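Local coordinates for short chain dehydrogenase (A0QTM2 homolog) (Mycobacterium thermoresistibile, PDB 3SC4), which is probably an oxidoreductase of the short-chain dehydrogenase family, built on a Rossmann fold that in such enzymes binds a nicotinamide cofactor, at residues 236-240 and 241-245. Numbering follows the deposited sequence.
Sequences SSYTG and NTLLC
Tyr238, Asn241 and Leu243 meet where the chain turns into strand 242-244, the outermost strand within the chain at one end of the parallel Rossmann sheet of this short-chain dehydrogenase. The turn follows helix 222-232 and passes through Gly240, whose backbone lies in the left-handed region (phi 71°, psi 21°). Tyr238 spans the inside of this bend: with CG anti to the backbone N (chi1 -177°), its ring extends forward toward the strand, and Asn241 covers one of its faces. One end of the Asn241 amide lies over the middle of that face, the two planes tilted 38° apart, and the two side chains cross at about a right angle. Asn241 also folds back over the preceding backbone, its CG lying 3.8 Å from Thr239 O. Leu243 approaches the phenol end from the opposite direction. Its CD1 packs 3.7 Å from Tyr238 CE2, meeting the ring obliquely, an apolar contact near the protein surface. Strand 190-195 supplies polar ties: Asn192 bonds through its side chain to both Tyr238 O and Asn241 N, while Thr239 OG1 pairs with Ser191 N. Leu243 also touches Val231 of helix 222-232 and Leu194, joining the turn to the helix before it and to the neighbouring strand. At the far end of the ring, both methyls of Leu243 lie against the same side of the hydroxyl, with Tyr238 OH 3.2 Å from Leu243 CD2 and 3.5 Å from Leu243 CD1.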
# COMPACT_ATOMS: atom_id res chain seq x y z
N SER B 236 14.93 20.83 5.80
CA SER B 236 14.82 19.40 5.57
C SER B 236 14.50 18.60 6.87
O SER B 236 14.20 17.41 6.81
CB SER B 236 16.10 18.88 4.88
OG SER B 236 16.23 19.45 3.58
N SER B 237 14.54 19.27 8.03
CA SER B 237 14.04 18.68 9.28
C SER B 237 12.49 18.62 9.31
O SER B 237 11.89 17.89 10.10
CB SER B 237 14.57 19.50 10.47
OG SER B 237 14.21 20.87 10.35
N TYR B 238 11.83 19.42 8.48
CA TYR B 238 10.36 19.37 8.38
C TYR B 238 9.96 18.19 7.50
O TYR B 238 9.88 18.31 6.30
CB TYR B 238 9.88 20.68 7.79
CG TYR B 238 8.41 20.88 7.66
CD1 TYR B 238 7.65 21.36 8.75
CD2 TYR B 238 7.76 20.69 6.44
CE1 TYR B 238 6.28 21.61 8.62
CE2 TYR B 238 6.40 20.93 6.31
CZ TYR B 238 5.67 21.40 7.39
OH TYR B 238 4.33 21.63 7.26
N THR B 239 9.74 17.04 8.12
CA THR B 239 9.73 15.76 7.43
C THR B 239 8.78 14.78 8.12
O THR B 239 8.42 14.95 9.29
CB THR B 239 11.15 15.16 7.41
OG1 THR B 239 11.23 14.09 6.47
CG2 THR B 239 11.56 14.67 8.82
N GLY B 240 8.33 13.79 7.37
CA GLY B 240 7.40 12.80 7.88
C GLY B 240 5.98 13.29 8.13
O GLY B 240 5.27 12.68 8.92
N ASN B 241 5.59 14.39 7.49
CA ASN B 241 4.27 15.00 7.72
C ASN B 241 3.30 14.67 6.61
O ASN B 241 3.67 14.70 5.42
CB ASN B 241 4.39 16.51 7.76
CG ASN B 241 5.28 16.99 8.87
OD1 ASN B 241 6.39 17.49 8.62
ND2 ASN B 241 4.80 16.88 10.09
N THR B 242 2.06 14.38 6.99
CA THR B 242 1.00 14.17 5.99
C THR B 242 0.14 15.45 6.02
O THR B 242 -0.74 15.59 6.86
CB THR B 242 0.16 12.87 6.25
OG1 THR B 242 -0.51 12.92 7.52
CG2 THR B 242 1.01 11.64 6.21
N LEU B 243 0.44 16.37 5.09
CA LEU B 243 -0.09 17.76 5.10
C LEU B 243 -1.31 18.01 4.20
O LEU B 243 -1.48 17.39 3.14
CB LEU B 243 1.02 18.71 4.64
CG LEU B 243 2.27 18.66 5.52
CD1 LEU B 243 3.48 19.23 4.80
CD2 LEU B 243 1.99 19.42 6.82
N LEU B 244 -2.14 18.97 4.62
CA LEU B 244 -3.25 19.47 3.82
C LEU B 244 -2.95 20.88 3.28
O LEU B 244 -2.45 21.71 4.02
CB LEU B 244 -4.50 19.53 4.69
CG LEU B 244 -5.08 18.19 5.15
CD1 LEU B 244 -6.26 18.39 6.11
CD2 LEU B 244 -5.48 17.39 3.94
N CYS B 245 -3.27 21.18 2.02
CA CYS B 245 -2.85 22.45 1.42
C CYS B 245 -3.31 23.68 2.24
O CYS B 245 -2.50 24.50 2.69
CB CYS B 245 -3.37 22.56 -0.01
SG CYS B 245 -2.63 21.36 -1.14